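Local structure of glycosaminoglycan xylosylkinase (Hydra vulgaris, 5XOM) at residues P125-A138 / D296-E308. The protein probably phosphorylates xylose in the glycosaminoglycan-protein linkage region as a Fam20-family secretory-pathway kinase. Numbering follows the deposited sequence.
Sequences PYEGYDRHNAEIAA and DNAKSFGNPFVDE
Two successive bends in Arg131, chi2 69° and chi3 81°, curl its guanidinium back against the loop 296-308, where NE and NH2 both donate to Ser300 O. NE lies 3.1 Å from Ser300 O and NH2 3.2 Å, the latter from well above the carbonyl plane, while the oxygen lies at the edge of the guanidinium. NH1 turns to its own segment and donates to the carbonyls of Glu127 and Tyr129. A leucine here would probably leave the carbonyl oxygens of Ser300, Glu127 and Tyr129 without this donor, although the backbone bond from Arg131 N to Ala298 O (2.9 Å) does not depend on the side chain. Lys299 starts with CG anti to its backbone N (chi1 -157°), then coils so that CD passes 3.4 Å from Gly128 O and NZ donates to Tyr126 O at 2.9 Å; Asp277 also pairs with this ammonium. Helix 132-144 probably corresponds to helix C of the kinase fold, and the Glu135-Lys111 salt bridge is consistent with the conserved kinase pair; Asp130 also bridges to Lys111. Asn297 N approaches Glu135 OE1 from above the carboxylate, at 3.2 Å. Beyond it, Ala134 CB meets the edge of the Phe301 ring, 3.9 Å from CD2.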
loop_
_atom_site.group_PDB
_atom_site.type_symbol
_atom_site.label_atom_id
_atom_site.label_comp_id
_atom_site.label_asym_id
_atom_site.label_seq_id
_atom_site.Cartn_x
_atom_site.Cartn_y
_atom_site.Cartn_z
ATOM N N PRO A 125 -35.640 -16.337 -2.355
ATOM C CA PRO A 125 -34.203 -16.027 -2.503
ATOM C C PRO A 125 -33.597 -15.154 -1.402
ATOM O O PRO A 125 -32.372 -15.088 -1.271
ATOM C CB PRO A 125 -34.159 -15.295 -3.852
ATOM C CG PRO A 125 -35.356 -15.781 -4.603
ATOM C CD PRO A 125 -36.415 -15.988 -3.558
ATOM N N TYR A 126 -34.438 -14.492 -0.607
ATOM C CA TYR A 126 -34.013 -13.536 0.413
ATOM C C TYR A 126 -34.303 -14.020 1.831
ATOM O O TYR A 126 -34.263 -13.222 2.775
ATOM C CB TYR A 126 -34.615 -12.154 0.131
ATOM C CG TYR A 126 -36.111 -12.128 -0.074
ATOM C CD1 TYR A 126 -37.002 -12.134 0.996
ATOM C CD2 TYR A 126 -36.631 -12.097 -1.363
ATOM C CE1 TYR A 126 -38.374 -12.111 0.777
ATOM C CE2 TYR A 126 -37.985 -12.074 -1.591
ATOM C CZ TYR A 126 -38.857 -12.082 -0.523
ATOM O OH TYR A 126 -40.216 -12.056 -0.762
ATOM N N GLU A 127 -34.648 -15.298 1.981
ATOM C CA GLU A 127 -35.113 -15.848 3.246
ATOM C C GLU A 127 -34.020 -15.759 4.318
ATOM O O GLU A 127 -32.820 -15.801 4.020
ATOM C CB GLU A 127 -35.512 -17.313 3.035
ATOM C CG GLU A 127 -36.275 -17.956 4.169
ATOM C CD GLU A 127 -37.720 -17.518 4.190
ATOM O OE1 GLU A 127 -38.188 -16.978 3.164
ATOM O OE2 GLU A 127 -38.388 -17.717 5.225
ATOM N N GLY A 128 -34.449 -15.645 5.579
ATOM C CA GLY A 128 -33.626 -15.958 6.736
ATOM C C GLY A 128 -32.968 -14.745 7.381
ATOM O O GLY A 128 -33.140 -13.592 6.975
ATOM N N TYR A 129 -32.193 -15.044 8.423
ATOM C CA TYR A 129 -31.404 -14.057 9.145
ATOM C C TYR A 129 -30.142 -13.701 8.375
ATOM O O TYR A 129 -29.680 -14.446 7.507
ATOM C CB TYR A 129 -30.973 -14.579 10.514
ATOM C CG TYR A 129 -32.083 -15.172 11.343
ATOM C CD1 TYR A 129 -33.247 -14.473 11.576
ATOM C CD2 TYR A 129 -31.968 -16.433 11.882
ATOM C CE1 TYR A 129 -34.261 -15.014 12.334
ATOM C CE2 TYR A 129 -32.984 -16.980 12.637
ATOM C CZ TYR A 129 -34.127 -16.267 12.859
ATOM O OH TYR A 129 -35.143 -16.806 13.614
ATOM N N ASP A 130 -29.568 -12.553 8.732
ATOM C CA ASP A 130 -28.229 -12.205 8.268
ATOM C C ASP A 130 -27.229 -13.284 8.678
ATOM O O ASP A 130 -27.222 -13.726 9.831
ATOM C CB ASP A 130 -27.819 -10.863 8.884
ATOM C CG ASP A 130 -28.359 -9.673 8.118
ATOM O OD1 ASP A 130 -29.194 -9.889 7.219
ATOM O OD2 ASP A 130 -27.989 -8.520 8.449
ATOM N N ARG A 131 -26.380 -13.701 7.734
ATOM C CA ARG A 131 -25.298 -14.651 8.010
ATOM C C ARG A 131 -24.014 -13.877 8.285
ATOM O O ARG A 131 -23.495 -13.181 7.402
ATOM C CB ARG A 131 -25.072 -15.626 6.854
ATOM C CG ARG A 131 -26.023 -16.823 6.816
ATOM C CD ARG A 131 -27.437 -16.417 6.470
ATOM N NE ARG A 131 -27.575 -16.243 5.038
ATOM C CZ ARG A 131 -28.696 -15.890 4.436
ATOM N NH1 ARG A 131 -29.818 -15.673 5.118
ATOM N NH2 ARG A 131 -28.712 -15.753 3.118
ATOM N N HIS A 132 -23.495 -14.012 9.503
ATOM C CA HIS A 132 -22.285 -13.294 9.886
ATOM C C HIS A 132 -21.098 -13.706 9.023
ATOM O O HIS A 132 -20.255 -12.873 8.678
ATOM C CB HIS A 132 -21.977 -13.541 11.359
ATOM C CG HIS A 132 -21.413 -14.902 11.629
ATOM N ND1 HIS A 132 -22.091 -16.063 11.321
ATOM C CD2 HIS A 132 -20.224 -15.289 12.151
ATOM C CE1 HIS A 132 -21.355 -17.106 11.659
ATOM N NE2 HIS A 132 -20.217 -16.666 12.166
ATOM N N ASN A 133 -20.991 -14.995 8.700
ATOM C CA ASN A 133 -19.854 -15.461 7.919
ATOM C C ASN A 133 -19.939 -14.988 6.483
ATOM O O ASN A 133 -18.907 -14.895 5.810
ATOM C CB ASN A 133 -19.757 -16.991 7.966
ATOM C CG ASN A 133 -20.961 -17.669 7.330
ATOM O OD1 ASN A 133 -22.110 -17.324 7.625
ATOM N ND2 ASN A 133 -20.703 -18.625 6.437
ATOM N N ALA A 134 -21.146 -14.671 6.010
ATOM C CA ALA A 134 -21.302 -14.134 4.664
ATOM C C ALA A 134 -20.694 -12.743 4.550
ATOM O O ALA A 134 -20.108 -12.406 3.514
ATOM C CB ALA A 134 -22.781 -14.106 4.278
ATOM N N GLU A 135 -20.824 -11.918 5.600
ATOM C CA GLU A 135 -20.203 -10.595 5.580
ATOM C C GLU A 135 -18.693 -10.707 5.429
ATOM O O GLU A 135 -18.081 -9.941 4.679
ATOM C CB GLU A 135 -20.541 -9.807 6.854
ATOM C CG GLU A 135 -21.995 -9.350 6.979
ATOM C CD GLU A 135 -22.329 -8.081 6.182
ATOM O OE1 GLU A 135 -21.562 -7.685 5.273
ATOM O OE2 GLU A 135 -23.381 -7.472 6.476
ATOM N N ILE A 136 -18.077 -11.653 6.143
ATOM C CA ILE A 136 -16.632 -11.847 6.048
ATOM C C ILE A 136 -16.244 -12.279 4.640
ATOM O O ILE A 136 -15.328 -11.717 4.029
ATOM C CB ILE A 136 -16.162 -12.867 7.098
ATOM C CG1 ILE A 136 -16.473 -12.350 8.503
ATOM C CG2 ILE A 136 -14.668 -13.134 6.953
ATOM C CD1 ILE A 136 -16.397 -13.408 9.559
ATOM N N ALA A 137 -16.937 -13.287 4.106
ATOM C CA ALA A 137 -16.606 -13.785 2.776
ATOM C C ALA A 137 -16.844 -12.719 1.713
ATOM O O ALA A 137 -16.036 -12.561 0.794
ATOM C CB ALA A 137 -17.409 -15.044 2.471
ATOM N N ALA A 138 -17.940 -11.965 1.832
ATOM C CA ALA A 138 -18.239 -10.943 0.833
ATOM C C ALA A 138 -17.191 -9.833 0.841
ATOM O O ALA A 138 -16.830 -9.303 -0.214
ATOM C CB ALA A 138 -19.633 -10.366 1.078
ATOM N N ASP A 296 -23.798 -4.028 3.847
ATOM C CA ASP A 296 -24.755 -5.048 4.263
ATOM C C ASP A 296 -24.873 -6.148 3.212
ATOM O O ASP A 296 -25.813 -6.163 2.410
ATOM C CB ASP A 296 -26.134 -4.439 4.546
ATOM C CG ASP A 296 -27.123 -5.447 5.139
ATOM O OD1 ASP A 296 -28.201 -5.011 5.603
ATOM O OD2 ASP A 296 -26.836 -6.669 5.158
ATOM N N ASN A 297 -23.931 -7.087 3.226
ATOM C CA ASN A 297 -23.906 -8.190 2.276
ATOM C C ASN A 297 -24.259 -9.520 2.931
ATOM O O ASN A 297 -23.928 -10.579 2.387
ATOM C CB ASN A 297 -22.534 -8.274 1.604
ATOM C CG ASN A 297 -22.061 -6.934 1.074
ATOM O OD1 ASN A 297 -22.792 -6.242 0.369
ATOM N ND2 ASN A 297 -20.824 -6.559 1.415
ATOM N N ALA A 298 -24.921 -9.484 4.092
ATOM C CA ALA A 298 -25.050 -10.665 4.943
ATOM C C ALA A 298 -26.146 -11.628 4.510
ATOM O O ALA A 298 -26.145 -12.780 4.964
ATOM C CB ALA A 298 -25.314 -10.254 6.391
ATOM N N LYS A 299 -27.069 -11.215 3.645
ATOM C CA LYS A 299 -28.122 -12.134 3.221
ATOM C C LYS A 299 -27.668 -12.861 1.960
ATOM O O LYS A 299 -28.242 -12.772 0.875
ATOM C CB LYS A 299 -29.436 -11.391 3.013
ATOM C CG LYS A 299 -30.642 -12.313 3.136
ATOM C CD LYS A 299 -31.187 -12.341 4.555
ATOM C CE LYS A 299 -31.893 -11.047 4.882
ATOM N NZ LYS A 299 -33.068 -10.881 3.984
ATOM N N SER A 300 -26.607 -13.632 2.157
ATOM C CA SER A 300 -25.940 -14.319 1.069
ATOM C C SER A 300 -25.401 -15.635 1.610
ATOM O O SER A 300 -25.482 -15.919 2.813
ATOM C CB SER A 300 -24.849 -13.424 0.457
ATOM O OG SER A 300 -23.908 -13.022 1.433
ATOM N N PHE A 301 -24.860 -16.447 0.700
ATOM C CA PHE A 301 -24.373 -17.790 1.027
ATOM C C PHE A 301 -25.395 -18.556 1.870
ATOM O O PHE A 301 -25.063 -19.180 2.881
ATOM C CB PHE A 301 -23.007 -17.730 1.717
ATOM C CG PHE A 301 -21.919 -17.132 0.849
ATOM C CD1 PHE A 301 -21.351 -17.872 -0.186
ATOM C CD2 PHE A 301 -21.456 -15.843 1.076
ATOM C CE1 PHE A 301 -20.350 -17.327 -0.988
ATOM C CE2 PHE A 301 -20.453 -15.289 0.279
ATOM C CZ PHE A 301 -19.902 -16.032 -0.758
ATOM N N GLY A 302 -26.657 -18.499 1.445
ATOM C CA GLY A 302 -27.716 -19.249 2.091
ATOM C C GLY A 302 -27.917 -20.629 1.491
ATOM O O GLY A 302 -28.321 -21.548 2.205
ATOM N N ASN A 303 -27.615 -20.805 0.194
ATOM C CA ASN A 303 -27.798 -22.106 -0.443
ATOM C C ASN A 303 -26.740 -22.290 -1.525
ATOM O O ASN A 303 -26.750 -21.591 -2.542
ATOM C CB ASN A 303 -29.208 -22.264 -1.023
ATOM C CG ASN A 303 -29.437 -23.637 -1.678
ATOM O OD1 ASN A 303 -28.501 -24.360 -2.047
ATOM N ND2 ASN A 303 -30.696 -24.043 -1.707
ATOM N N PRO A 304 -25.815 -23.232 -1.347
ATOM C CA PRO A 304 -24.721 -23.401 -2.311
ATOM C C PRO A 304 -25.124 -24.144 -3.574
ATOM O O PRO A 304 -24.289 -24.294 -4.473
ATOM C CB PRO A 304 -23.704 -24.223 -1.509
ATOM C CG PRO A 304 -24.574 -25.071 -0.619
ATOM C CD PRO A 304 -25.746 -24.212 -0.244
ATOM N N PHE A 305 -26.358 -24.641 -3.656
ATOM C CA PHE A 305 -26.782 -25.469 -4.777
ATOM C C PHE A 305 -27.661 -24.723 -5.769
ATOM O O PHE A 305 -27.948 -25.259 -6.845
ATOM C CB PHE A 305 -27.514 -26.727 -4.277
ATOM C CG PHE A 305 -26.769 -27.466 -3.198
ATOM C CD1 PHE A 305 -25.506 -27.971 -3.434
ATOM C CD2 PHE A 305 -27.360 -27.697 -1.959
ATOM C CE1 PHE A 305 -24.811 -28.652 -2.433
ATOM C CE2 PHE A 305 -26.684 -28.391 -0.965
ATOM C CZ PHE A 305 -25.403 -28.869 -1.203
ATOM N N VAL A 306 -28.100 -23.512 -5.435
ATOM C CA VAL A 306 -29.026 -22.749 -6.264
ATOM C C VAL A 306 -28.332 -21.467 -6.698
ATOM O O VAL A 306 -27.704 -20.778 -5.884
ATOM C CB VAL A 306 -30.328 -22.428 -5.506
ATOM C CG1 VAL A 306 -31.249 -21.546 -6.345
ATOM C CG2 VAL A 306 -31.041 -23.718 -5.086
ATOM N N ASP A 307 -28.448 -21.155 -7.983
ATOM C CA ASP A 307 -27.942 -19.911 -8.555
ATOM C C ASP A 307 -29.139 -19.114 -9.048
ATOM O O ASP A 307 -29.807 -19.524 -10.009
ATOM C CB ASP A 307 -26.947 -20.197 -9.674
ATOM C CG ASP A 307 -25.959 -21.313 -9.312
ATOM O OD1 ASP A 307 -25.660 -22.175 -10.167
ATOM O OD2 ASP A 307 -25.487 -21.335 -8.153
ATOM N N GLU A 308 -29.411 -17.970 -8.407
ATOM C CA GLU A 308 -30.594 -17.167 -8.763
ATOM C C GLU A 308 -30.162 -16.170 -9.831
ATOM O O GLU A 308 -29.683 -15.065 -9.543
ATOM C CB GLU A 308 -31.190 -16.475 -7.539
ATOM C CG GLU A 308 -31.676 -17.420 -6.439
ATOM C CD GLU A 308 -33.124 -17.849 -6.630
ATOM O OE1 GLU A 308 -33.649 -18.563 -5.767
ATOM O OE2 GLU A 308 -33.749 -17.450 -7.619
HETATM O O HOH W 1 -30.646 -12.928 -0.351
HETATM O O HOH W 2 -23.014 -20.084 4.948
HETATM O O HOH W 3 -19.250 -7.707 3.730
HETATM O O HOH W 4 -21.234 -4.627 5.233
#